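Local coordinates for protein 5-ketofructose reductase (Gluconobacter sp., PDB 7COK) that probably catalyses the NADPH-dependent reduction of 5-ketofructose to fructose, as a distinct class of the shikimate dehydrogenase family, at residues Pro230-Arg233 with Phe234-Asp237; Ile164-Leu167 with Ile168-Thr172; Thr267-Ser270 with Ala271-Ala274; Asn155-Ala158 with Ser159-Glu162; Ser215-Lys218 with Glu219-Val222. All coordinates share one frame; numbering follows the deposited sequence.

Contact 1: Pro230-Arg233 with Phe234-Asp237; sequences PQTR and FLKD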
loop_
_atom_site.group_PDB
_atom_site.type_symbol
_atom_site.label_atom_id
_atom_site.label_comp_id
_atom_site.label_asym_id
_atom_site.label_seq_id
_atom_site.Cartn_x
_atom_site.Cartn_y
_atom_site.Cartn_z
ATOM N N PRO A 230 -7.102 7.649 -27.726
ATOM C CA PRO A 230 -8.495 7.210 -27.585
ATOM C C PRO A 230 -9.292 7.377 -28.868
ATOM O O PRO A 230 -10.162 6.564 -29.160
ATOM C CB PRO A 230 -9.036 8.088 -26.458
ATOM C CG PRO A 230 -8.112 9.257 -26.395
ATOM C CD PRO A 230 -6.771 8.754 -26.813
ATOM N N GLN A 231 -8.975 8.411 -29.641
ATOM C CA GLN A 231 -9.553 8.579 -30.964
ATOM C C GLN A 231 -8.603 8.007 -32.003
ATOM O O GLN A 231 -7.774 8.723 -32.582
ATOM C CB GLN A 231 -9.867 10.062 -31.230
ATOM C CG GLN A 231 -10.853 10.692 -30.256
ATOM C CD GLN A 231 -12.199 9.967 -30.183
ATOM O OE1 GLN A 231 -12.702 9.681 -29.093
ATOM N NE2 GLN A 231 -12.785 9.666 -31.341
ATOM N N THR A 232 -8.741 6.696 -32.220
ATOM C CA THR A 232 -7.944 5.947 -33.186
ATOM C C THR A 232 -8.377 6.308 -34.611
ATOM O O THR A 232 -9.473 6.865 -34.813
ATOM C CB THR A 232 -8.125 4.425 -32.980
ATOM O OG1 THR A 232 -9.518 4.073 -33.072
ATOM C CG2 THR A 232 -7.579 4.008 -31.615
ATOM N N ARG A 233 -7.518 6.013 -35.587
ATOM C CA ARG A 233 -7.890 6.150 -37.003
ATOM C C ARG A 233 -9.213 5.437 -37.314
ATOM O O ARG A 233 -10.079 6.001 -37.966
ATOM C CB ARG A 233 -6.761 5.657 -37.913
ATOM C CG ARG A 233 -7.071 5.679 -39.394
ATOM C CD ARG A 233 -5.891 5.182 -40.214
ATOM N NE ARG A 233 -6.289 4.877 -41.590
ATOM C CZ ARG A 233 -5.705 3.969 -42.375
ATOM N NH1 ARG A 233 -4.675 3.248 -41.942
ATOM N NH2 ARG A 233 -6.155 3.781 -43.610
ATOM N N PHE A 234 -9.334 4.192 -36.857
ATOM C CA PHE A 234 -10.538 3.388 -36.970
ATOM C C PHE A 234 -11.776 4.136 -36.484
ATOM O O PHE A 234 -12.743 4.259 -37.231
ATOM C CB PHE A 234 -10.297 2.083 -36.207
ATOM C CG PHE A 234 -11.458 1.150 -36.179
ATOM C CD1 PHE A 234 -11.938 0.562 -37.355
ATOM C CD2 PHE A 234 -12.042 0.805 -34.966
ATOM C CE1 PHE A 234 -12.999 -0.329 -37.310
ATOM C CE2 PHE A 234 -13.114 -0.087 -34.912
ATOM C CZ PHE A 234 -13.583 -0.667 -36.098
ATOM N N LEU A 235 -11.737 4.664 -35.251
ATOM C CA LEU A 235 -12.875 5.454 -34.760
ATOM C C LEU A 235 -13.115 6.761 -35.497
ATOM O O LEU A 235 -14.278 7.135 -35.701
ATOM C CB LEU A 235 -12.764 5.695 -33.261
ATOM C CG LEU A 235 -12.889 4.422 -32.396
ATOM C CD1 LEU A 235 -12.945 4.884 -30.952
ATOM C CD2 LEU A 235 -14.062 3.496 -32.708
ATOM N N LYS A 236 -12.036 7.425 -35.910
ATOM C CA LYS A 236 -12.174 8.690 -36.654
ATOM C C LYS A 236 -12.820 8.458 -38.005
ATOM O O LYS A 236 -13.719 9.218 -38.399
ATOM C CB LYS A 236 -10.834 9.402 -36.803
ATOM C CG LYS A 236 -10.353 10.023 -35.507
ATOM C CD LYS A 236 -8.944 10.556 -35.647
ATOM C CE LYS A 236 -8.652 11.523 -34.516
ATOM N NZ LYS A 236 -7.332 12.176 -34.698
ATOM N N ASP A 237 -12.405 7.383 -38.678
ATOM C CA ASP A 237 -13.018 6.955 -39.939
ATOM C C ASP A 237 -14.497 6.608 -39.765
ATOM O O ASP A 237 -15.327 7.041 -40.563
ATOM C CB ASP A 237 -12.261 5.770 -40.562
ATOM C CG ASP A 237 -10.833 6.120 -40.983
ATOM O OD1 ASP A 237 -10.518 7.307 -41.217
ATOM O OD2 ASP A 237 -10.014 5.181 -41.076
#

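Contact 2: Ile164-Leu167 with Ile168-Thr172; sequences IAAL and INDKT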
loop_
_atom_site.group_PDB
_atom_site.type_symbol
_atom_site.label_atom_id
_atom_site.label_comp_id
_atom_site.label_asym_id
_atom_site.label_seq_id
_atom_site.Cartn_x
_atom_site.Cartn_y
_atom_site.Cartn_z
ATOM N N ILE A 164 -13.166 -19.073 -29.250
ATOM C CA ILE A 164 -14.141 -18.174 -28.670
ATOM C C ILE A 164 -15.574 -18.478 -29.175
ATOM O O ILE A 164 -16.520 -18.551 -28.374
ATOM C CB ILE A 164 -13.720 -16.690 -28.828
ATOM C CG1 ILE A 164 -12.353 -16.452 -28.150
ATOM C CG2 ILE A 164 -14.806 -15.776 -28.263
ATOM C CD1 ILE A 164 -11.679 -15.121 -28.439
ATOM N N ALA A 165 -15.748 -18.683 -30.483
ATOM C CA ALA A 165 -17.060 -19.065 -31.004
ATOM C C ALA A 165 -17.646 -20.305 -30.303
ATOM O O ALA A 165 -18.835 -20.284 -29.930
ATOM C CB ALA A 165 -17.027 -19.258 -32.515
ATOM N N ALA A 166 -16.795 -21.320 -30.093
ATOM C CA ALA A 166 -17.180 -22.581 -29.444
ATOM C C ALA A 166 -17.595 -22.318 -27.997
ATOM O O ALA A 166 -18.600 -22.839 -27.540
ATOM C CB ALA A 166 -16.046 -23.594 -29.502
ATOM N N LEU A 167 -16.846 -21.464 -27.303
ATOM C CA LEU A 167 -17.200 -21.058 -25.942
ATOM C C LEU A 167 -18.597 -20.441 -25.889
ATOM O O LEU A 167 -19.392 -20.774 -25.021
ATOM C CB LEU A 167 -16.163 -20.080 -25.382
ATOM C CG LEU A 167 -16.381 -19.496 -23.979
ATOM C CD1 LEU A 167 -16.277 -20.549 -22.887
ATOM C CD2 LEU A 167 -15.349 -18.393 -23.768
ATOM N N ILE A 168 -18.889 -19.556 -26.831
ATOM C CA ILE A 168 -20.173 -18.880 -26.869
ATOM C C ILE A 168 -21.313 -19.868 -27.115
ATOM O O ILE A 168 -22.278 -19.890 -26.359
ATOM C CB ILE A 168 -20.148 -17.677 -27.856
ATOM C CG1 ILE A 168 -19.091 -16.622 -27.454
ATOM C CG2 ILE A 168 -21.534 -17.078 -28.033
ATOM C CD1 ILE A 168 -19.098 -16.174 -25.998
ATOM N N ASN A 169 -21.163 -20.721 -28.122
ATOM C CA ASN A 169 -22.191 -21.721 -28.439
ATOM C C ASN A 169 -22.411 -22.734 -27.327
ATOM O O ASN A 169 -23.552 -23.091 -27.045
ATOM C CB ASN A 169 -21.837 -22.455 -29.731
ATOM C CG ASN A 169 -21.901 -21.561 -30.945
ATOM O OD1 ASN A 169 -22.837 -20.779 -31.097
ATOM N ND2 ASN A 169 -20.908 -21.672 -31.813
ATOM N N ASP A 170 -21.325 -23.154 -26.687
ATOM C CA ASP A 170 -21.360 -24.217 -25.670
ATOM C C ASP A 170 -21.841 -23.760 -24.310
ATOM O O ASP A 170 -22.422 -24.552 -23.555
ATOM C CB ASP A 170 -19.989 -24.849 -25.500
ATOM C CG ASP A 170 -19.510 -25.567 -26.741
ATOM O OD1 ASP A 170 -20.338 -25.817 -27.641
ATOM O OD2 ASP A 170 -18.299 -25.884 -26.798
ATOM N N LYS A 171 -21.579 -22.499 -23.982
ATOM C CA LYS A 171 -21.819 -22.010 -22.632
ATOM C C LYS A 171 -22.813 -20.862 -22.501
ATOM O O LYS A 171 -23.066 -20.403 -21.390
ATOM C CB LYS A 171 -20.490 -21.639 -21.939
ATOM C CG LYS A 171 -19.505 -22.792 -21.738
ATOM C CD LYS A 171 -20.117 -23.999 -21.031
ATOM C CE LYS A 171 -20.602 -23.675 -19.619
ATOM N NZ LYS A 171 -21.539 -24.746 -19.172
ATOM N N THR A 172 -23.371 -20.398 -23.612
ATOM C CA THR A 172 -24.294 -19.255 -23.597
ATOM C C THR A 172 -25.490 -19.466 -24.523
ATOM O O THR A 172 -25.530 -20.435 -25.280
ATOM C CB THR A 172 -23.585 -17.917 -23.942
ATOM O OG1 THR A 172 -23.595 -17.682 -25.359
ATOM C CG2 THR A 172 -22.136 -17.869 -23.418
#

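Contact 3: Thr267-Ser270 with Ala271-Ala274; sequences TLDS and AVMA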
loop_
_atom_site.group_PDB
_atom_site.type_symbol
_atom_site.label_atom_id
_atom_site.label_comp_id
_atom_site.label_asym_id
_atom_site.label_seq_id
_atom_site.Cartn_x
_atom_site.Cartn_y
_atom_site.Cartn_z
ATOM N N THR A 267 -19.271 4.704 -6.413
ATOM C CA THR A 267 -19.140 4.954 -7.850
ATOM C C THR A 267 -18.263 6.197 -8.006
ATOM O O THR A 267 -18.699 7.323 -7.680
ATOM C CB THR A 267 -20.527 5.152 -8.495
ATOM O OG1 THR A 267 -21.273 3.933 -8.364
ATOM C CG2 THR A 267 -20.430 5.542 -9.980
ATOM N N LEU A 268 -17.020 6.001 -8.446
ATOM C CA LEU A 268 -16.095 7.126 -8.655
ATOM C C LEU A 268 -16.484 7.972 -9.860
ATOM O O LEU A 268 -17.263 7.543 -10.712
ATOM C CB LEU A 268 -14.633 6.662 -8.747
ATOM C CG LEU A 268 -14.131 5.820 -7.562
ATOM C CD1 LEU A 268 -12.698 5.385 -7.846
ATOM C CD2 LEU A 268 -14.290 6.498 -6.203
ATOM N N ASP A 269 -15.915 9.180 -9.902
ATOM C CA ASP A 269 -16.214 10.146 -10.951
ATOM C C ASP A 269 -15.450 9.786 -12.233
ATOM O O ASP A 269 -14.202 9.843 -12.270
ATOM C CB ASP A 269 -15.809 11.537 -10.452
ATOM C CG ASP A 269 -16.164 12.636 -11.428
ATOM O OD1 ASP A 269 -17.355 12.979 -11.515
ATOM O OD2 ASP A 269 -15.251 13.152 -12.096
ATOM N N SER A 270 -16.196 9.454 -13.288
ATOM C CA SER A 270 -15.589 9.099 -14.581
ATOM C C SER A 270 -14.806 10.243 -15.216
ATOM O O SER A 270 -13.748 9.992 -15.800
ATOM C CB SER A 270 -16.612 8.559 -15.592
ATOM O OG SER A 270 -17.185 7.345 -15.157
ATOM N N ALA A 271 -15.319 11.476 -15.120
ATOM C CA ALA A 271 -14.659 12.615 -15.757
ATOM C C ALA A 271 -13.214 12.818 -15.281
ATOM O O ALA A 271 -12.307 12.979 -16.094
ATOM C CB ALA A 271 -15.490 13.903 -15.614
ATOM N N VAL A 272 -12.986 12.773 -13.969
ATOM C CA VAL A 272 -11.637 12.999 -13.462
ATOM C C VAL A 272 -10.715 11.811 -13.734
ATOM O O VAL A 272 -9.515 12.010 -14.005
ATOM C CB VAL A 272 -11.608 13.433 -11.981
ATOM C CG1 VAL A 272 -10.259 14.020 -11.589
ATOM C CG2 VAL A 272 -12.622 14.514 -11.752
ATOM N N MET A 273 -11.293 10.609 -13.753
ATOM C CA MET A 273 -10.516 9.433 -14.085
ATOM C C MET A 273 -10.046 9.508 -15.545
ATOM O O MET A 273 -8.864 9.288 -15.845
ATOM C CB MET A 273 -11.336 8.180 -13.821
ATOM C CG MET A 273 -11.558 8.002 -12.328
ATOM S SD MET A 273 -12.730 6.697 -11.966
ATOM C CE MET A 273 -11.679 5.262 -12.202
ATOM N N ALA A 274 -10.966 9.882 -16.429
ATOM C CA ALA A 274 -10.680 10.034 -17.850
ATOM C C ALA A 274 -9.653 11.107 -18.117
ATOM O O ALA A 274 -8.694 10.879 -18.852
ATOM C CB ALA A 274 -11.947 10.338 -18.610
HETATM O O HOH W 1 -18.156 12.021 -14.159
#

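Contact 4: Asn155-Ala158 with Ser159-Glu162; sequences NRDA and SKAE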
loop_
_atom_site.group_PDB
_atom_site.type_symbol
_atom_site.label_atom_id
_atom_site.label_comp_id
_atom_site.label_asym_id
_atom_site.label_seq_id
_atom_site.Cartn_x
_atom_site.Cartn_y
_atom_site.Cartn_z
ATOM N N ASN A 155 -10.416 -13.279 -37.069
ATOM C CA ASN A 155 -9.007 -13.370 -36.716
ATOM C C ASN A 155 -8.221 -13.996 -37.859
ATOM O O ASN A 155 -8.734 -14.863 -38.556
ATOM C CB ASN A 155 -8.849 -14.235 -35.452
ATOM C CG ASN A 155 -7.561 -13.945 -34.694
ATOM O OD1 ASN A 155 -7.263 -12.805 -34.344
ATOM N ND2 ASN A 155 -6.785 -15.000 -34.428
ATOM N N ARG A 156 -6.978 -13.549 -38.055
ATOM C CA ARG A 156 -6.139 -14.144 -39.102
ATOM C C ARG A 156 -5.955 -15.623 -38.813
ATOM O O ARG A 156 -6.087 -16.428 -39.722
ATOM C CB ARG A 156 -4.810 -13.412 -39.237
ATOM C CG ARG A 156 -4.936 -12.003 -39.767
ATOM C CD ARG A 156 -3.595 -11.475 -40.266
ATOM N NE ARG A 156 -3.163 -12.117 -41.512
ATOM C CZ ARG A 156 -3.583 -11.787 -42.738
ATOM N NH1 ARG A 156 -4.464 -10.805 -42.930
ATOM N NH2 ARG A 156 -3.125 -12.444 -43.784
ATOM N N ASP A 157 -5.706 -15.977 -37.551
ATOM C CA ASP A 157 -5.698 -17.384 -37.145
ATOM C C ASP A 157 -7.107 -17.719 -36.688
ATOM O O ASP A 157 -7.474 -17.474 -35.530
ATOM C CB ASP A 157 -4.667 -17.633 -36.045
ATOM C CG ASP A 157 -4.654 -19.079 -35.556
ATOM O OD1 ASP A 157 -5.503 -19.885 -35.993
ATOM O OD2 ASP A 157 -3.805 -19.399 -34.704
ATOM N N ALA A 158 -7.888 -18.261 -37.617
ATOM C CA ALA A 158 -9.311 -18.549 -37.414
ATOM C C ALA A 158 -9.571 -19.559 -36.307
ATOM O O ALA A 158 -10.621 -19.498 -35.670
ATOM C CB ALA A 158 -9.968 -19.000 -38.712
ATOM N N SER A 159 -8.636 -20.488 -36.081
ATOM C CA SER A 159 -8.780 -21.463 -34.994
ATOM C C SER A 159 -8.859 -20.804 -33.611
ATOM O O SER A 159 -9.587 -21.286 -32.767
ATOM C CB SER A 159 -7.668 -22.509 -35.025
ATOM O OG SER A 159 -6.449 -21.957 -34.597
ATOM N N LYS A 160 -8.141 -19.699 -33.419
ATOM C CA LYS A 160 -8.232 -18.893 -32.183
ATOM C C LYS A 160 -9.598 -18.213 -32.062
ATOM O O LYS A 160 -10.169 -18.154 -30.968
ATOM C CB LYS A 160 -7.110 -17.849 -32.129
ATOM C CG LYS A 160 -5.705 -18.435 -32.032
ATOM C CD LYS A 160 -5.179 -18.456 -30.606
ATOM C CE LYS A 160 -3.799 -19.100 -30.506
ATOM N NZ LYS A 160 -2.678 -18.272 -31.036
ATOM N N ALA A 161 -10.131 -17.715 -33.178
ATOM C CA ALA A 161 -11.533 -17.228 -33.191
ATOM C C ALA A 161 -12.526 -18.354 -32.894
ATOM O O ALA A 161 -13.489 -18.152 -32.132
ATOM C CB ALA A 161 -11.868 -16.553 -34.524
ATOM N N GLU A 162 -12.291 -19.533 -33.491
ATOM C CA GLU A 162 -13.159 -20.695 -33.306
ATOM C C GLU A 162 -13.231 -21.126 -31.849
ATOM O O GLU A 162 -14.284 -21.579 -31.415
ATOM C CB GLU A 162 -12.757 -21.867 -34.232
ATOM C CG GLU A 162 -13.679 -23.090 -34.213
ATOM C CD GLU A 162 -15.149 -22.795 -34.483
ATOM O OE1 GLU A 162 -15.461 -21.818 -35.185
ATOM O OE2 GLU A 162 -16.006 -23.561 -33.988
#

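Contact 5: Ser215-Lys218 with Glu219-Val222; sequences SLTK and ETVV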
loop_
_atom_site.group_PDB
_atom_site.type_symbol
_atom_site.label_atom_id
_atom_site.label_comp_id
_atom_site.label_asym_id
_atom_site.label_seq_id
_atom_site.Cartn_x
_atom_site.Cartn_y
_atom_site.Cartn_z
ATOM N N SER A 215 -18.719 -1.114 -45.551
ATOM C CA SER A 215 -19.666 -2.160 -45.183
ATOM C C SER A 215 -20.454 -1.775 -43.938
ATOM O O SER A 215 -21.443 -2.429 -43.596
ATOM C CB SER A 215 -18.983 -3.542 -45.050
ATOM O OG SER A 215 -18.151 -3.620 -43.913
ATOM N N LEU A 216 -20.016 -0.696 -43.291
ATOM C CA LEU A 216 -20.727 -0.136 -42.136
ATOM C C LEU A 216 -21.934 0.646 -42.588
ATOM O O LEU A 216 -21.862 1.363 -43.588
ATOM C CB LEU A 216 -19.824 0.817 -41.359
ATOM C CG LEU A 216 -18.723 0.295 -40.423
ATOM C CD1 LEU A 216 -17.810 1.443 -40.037
ATOM C CD2 LEU A 216 -19.338 -0.272 -39.166
ATOM N N THR A 217 -23.039 0.500 -41.861
ATOM C CA THR A 217 -24.145 1.457 -41.967
ATOM C C THR A 217 -23.897 2.566 -40.936
ATOM O O THR A 217 -23.121 2.390 -39.978
ATOM C CB THR A 217 -25.540 0.807 -41.757
ATOM O OG1 THR A 217 -25.758 0.508 -40.368
ATOM C CG2 THR A 217 -25.725 -0.466 -42.592
ATOM N N LYS A 218 -24.566 3.697 -41.123
ATOM C CA LYS A 218 -24.501 4.804 -40.162
ATOM C C LYS A 218 -25.090 4.445 -38.795
ATOM O O LYS A 218 -24.808 5.132 -37.794
ATOM C CB LYS A 218 -25.228 6.037 -40.701
ATOM C CG LYS A 218 -24.513 6.770 -41.816
ATOM C CD LYS A 218 -25.407 7.874 -42.356
ATOM C CE LYS A 218 -24.596 9.064 -42.815
ATOM N NZ LYS A 218 -25.468 10.247 -43.042
ATOM N N GLU A 219 -25.894 3.383 -38.767
ATOM C CA GLU A 219 -26.528 2.851 -37.561
ATOM C C GLU A 219 -25.614 1.946 -36.734
ATOM O O GLU A 219 -25.907 1.663 -35.555
ATOM C CB GLU A 219 -27.756 2.033 -37.940
ATOM C CG GLU A 219 -28.997 2.834 -38.278
ATOM C CD GLU A 219 -30.230 1.956 -38.304
ATOM O OE1 GLU A 219 -30.665 1.507 -37.221
ATOM O OE2 GLU A 219 -30.758 1.706 -39.409
ATOM N N THR A 220 -24.534 1.466 -37.357
ATOM C CA THR A 220 -23.615 0.537 -36.688
ATOM C C THR A 220 -22.871 1.274 -35.593
ATOM O O THR A 220 -22.313 2.349 -35.820
ATOM C CB THR A 220 -22.598 -0.065 -37.663
ATOM O OG1 THR A 220 -23.273 -0.538 -38.830
ATOM C CG2 THR A 220 -21.863 -1.252 -37.009
ATOM N N VAL A 221 -22.876 0.689 -34.400
ATOM C CA VAL A 221 -22.106 1.199 -33.262
ATOM C C VAL A 221 -20.687 0.646 -33.404
ATOM O O VAL A 221 -20.509 -0.556 -33.564
ATOM C CB VAL A 221 -22.762 0.792 -31.930
ATOM C CG1 VAL A 221 -21.929 1.260 -30.741
ATOM C CG2 VAL A 221 -24.159 1.380 -31.853
ATOM N N VAL A 222 -19.693 1.527 -33.362
ATOM C CA VAL A 222 -18.304 1.133 -33.604
ATOM C C VAL A 222 -17.490 1.446 -32.346
ATOM O O VAL A 222 -17.479 2.573 -31.862
ATOM C CB VAL A 222 -17.720 1.844 -34.846
ATOM C CG1 VAL A 222 -16.333 1.327 -35.134
ATOM C CG2 VAL A 222 -18.587 1.644 -36.078
HETATM O O HOH W 2 -24.105 4.517 -35.232
#

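Contact 1: Pro230-Arg233 with Phe234-Asp237
Thr232 OG1 is shared by two partners: Leu235 N donates to it across the first turn of helix 233-240, at 3.2 Å and almost straight (167°), and the carboxylate oxygen OD2 of Asp224 is its second hydrogen-bonding partner. Thr232 holds the hydroxyl between its backbone N and its carbonyl carbon (chi1 57°), a rotation that turns OG1 to the Leu235 N-H in the first turn. The side chain of Leu235 runs slantwise past the same hydroxyl, with CG 3.5 Å from Thr232 OG1, while its branch CD1 extends back toward Pro230 O at 3.7 Å. Thr232 is thus the N-cap of a helix that follows strand 221-224 in the Rossmann-like domain, and Asp224, at the end of that strand, ties the cap to the sheet. Phe234 turns its ring away from the cap and packs on Val222 and Asp224 of this strand and on Leu194 and Asn196 of strand 193-196. The regular helical bonding begins with Lys236 N to Thr232 O at 2.8 Å and continues with Asp237 N to Arg233 O, also at 2.8 Å. On the outer side, the extended aliphatic chain of Lys236 lies back over the preceding loop, CE coming 3.8 Å from Gln231 CB. Arg233 passes Asp237 at a slant, and OD2 of the latter forms a long salt bridge of 3.8 Å to Arg233 NE; the guanidinium and carboxylate planes stand 86° apart, and the guanidinium nitrogen NH1 has its hydrogen bond with Asn206 O.

Contact 2: Ile164-Leu167 with Ile168-Thr172
Asn169 folds its side chain back over the preceding turn of helix 158-171, the helix of a Rossmann-type beta-alpha-beta unit between strands 150-155 and 175-180. Its CB sits 3.7 Å from Ala165 O, the oxygen that accepts the Asn169 backbone N-H at 3.0 Å. CG, turned to lie beside the backbone N (chi1 -67°), comes a little closer to the same oxygen. At the tip, ND2 is 3.1 Å from Ala165 O, but the angle is too poor for a hydrogen bond; OD1 points elsewhere and accepts from Gly176 N, tying the helix to the strand that follows. On another face of the helix, Leu167 crosses Lys171 at a slant, CD1 meeting Lys171 CG at 4.1 Å; beyond them Leu167 packs on Arg137 and Val141 of helix 134-145. Ile164 CG2 and Ile168 CG1 make a looser apolar contact on the buried side, where Ile164 also touches Ala140. The helix ends at Lys171, and Thr172 is the first residue to leave helical backbone angles. The carbonyl of Ile168 is held there by two donors of this one residue: a weak bond from Thr172 N at 3.0 Å and a shorter one from Thr172 OG1 at 2.8 Å.

Contact 3: Thr267-Ser270 with Ala271-Ala274
Ala271 opens the contact with Asp269 through a water: Ala271 N donates to it at 3.0 Å, and the water in turn gives a weak bond to Asp269 OD1. The methyl CB of Ala271 lies 3.6 Å from the other carboxylate oxygen, OD2. Val272 meets that oxygen directly, its backbone N donating to Asp269 OD2 at 3.0 Å from the anti side and 26° out of the carboxylate plane. Asp269 is therefore the N-cap of helix 270-281, and its CG, placed opposite its own backbone N (chi1 -176°), brings the carboxylate over the first turn. The Val272 side chain passes the carboxylate at a slant, with CG2 close to OD2. Met273 turns back toward the loop: SD lies 3.7 Å from Leu268 CB, and CG rests close to Asp269 O, which also receives a weak bond from Met273 N at 3.4 Å. Both apolar residues are buried, Leu268 against Tyr31 and Val260, Met273 against Met26 and Val253, so the turn is wedged between helices 23-34 and 248-264. The weak Met273 bond is followed by a sound one, Ala274 N to Ser270 O at 2.9 Å. Since one carboxylate oxygen takes a backbone N-H and the other is linked by water to the N-H before it, Asp269 meets the positive end of the helix, which would probably help to keep its side chain ionised.

Contact 4: Asn155-Ala158 with Ser159-Glu162
Asp157 and Lys160 mark where the chain, leaving strand 150-155, turns into helix 158-171: Lys160 N gives Asp157 O a weak bond at 3.1 Å, and Glu162 N then bonds Ala158 O at 2.7 Å. The cap is made by Asp157, whose OD1 takes the hydroxyl Ser159 OG at 2.7 Å on its syn side and, more weakly, Ser159 N. Ser159 sets OG in the gap between its backbone N and carbonyl carbon (chi1 73°), which points it back at the carboxylate. The second oxygen, Asp157 OD2, is flanked by Lys160, with CG 3.4 Å away and NZ at the far end of a long salt bridge of 4.0 Å. Asn155 ties back to the loop: ND2 donates to Asp157 O at 2.8 Å, nearly straight (171°), from above the carbonyl plane yet within its own amide plane. Its CB touches Ala161 CB at 3.9 Å, and Asn155 and Lys160 both lie against Ala132. This capped Asn-Arg-Asp loop after the second strand of a Rossmann fold recalls the Asn-Arg-Thr loop with which NADP-dependent shikimate dehydrogenases meet the 2'-phosphate of the cofactor, with Asp in place of Thr, and may have a similar role here.

Contact 5: Ser215-Lys218 with Glu219-Val222
The flat peptide that joins Thr217 to Lys218 has Thr220 N standing over one face: this N donates to Thr217 O at 3.1 Å, from 66° out of the carbonyl plane, and so closes a type I beta turn from Thr217 to Thr220. Two further carbonyls, those of Lys218 and Thr220, are bridged by one water that donates to Lys218 O at 2.7 Å and to Thr220 O at 2.9 Å. The hydroxyls of the turn's end residues also meet, Thr217 OG1 and Thr220 OG1 being hydrogen-bonded at 3.1 Å with the side chains roughly perpendicular. Thr217 OG1 accepts a weak bond from Glu219 N as well, giving an ST turn. Thr220 keeps its methyl CG2 opposite the backbone N (chi1 -48° for OG1), and that methyl presses on Leu216 CD2 at 3.5 Å, tighter than usual. The same CD2 touches Val222 CG2 at 3.7 Å. From the turn the chain enters strand 221-224 of the parallel sheet, where Val221 pairs through its backbone with Asp192 and Leu194, Val222 pairs with Thr244 and Leu246, and the Val222 side chain faces helix 233-240, touching Ala238.

Contacts 1 and 5 are the only two that touch by packing: strand 221-224 leads on to helix 233-240, and Phe234 CE2 meets Val222 CG1 at 3.5 Å, the centres of the two contacts being 14 Å apart. Contact 4 caps the start of helix 158-171, and contact 2 covers its last turns, also with centres 14 Å apart. Contact 3 starts helix 270-281 and lies on the other side of the chain's centre from both, centre to centre 34 Å from contact 2 and 36 Å from contact 4. Its nearest atoms are about 8 Å from those of contact 1. The structure is ligand-free; contact 4, whose Asn155 and Lys160 touch Ala132 of the glycine-rich loop, probably lies beside the nucleotide site.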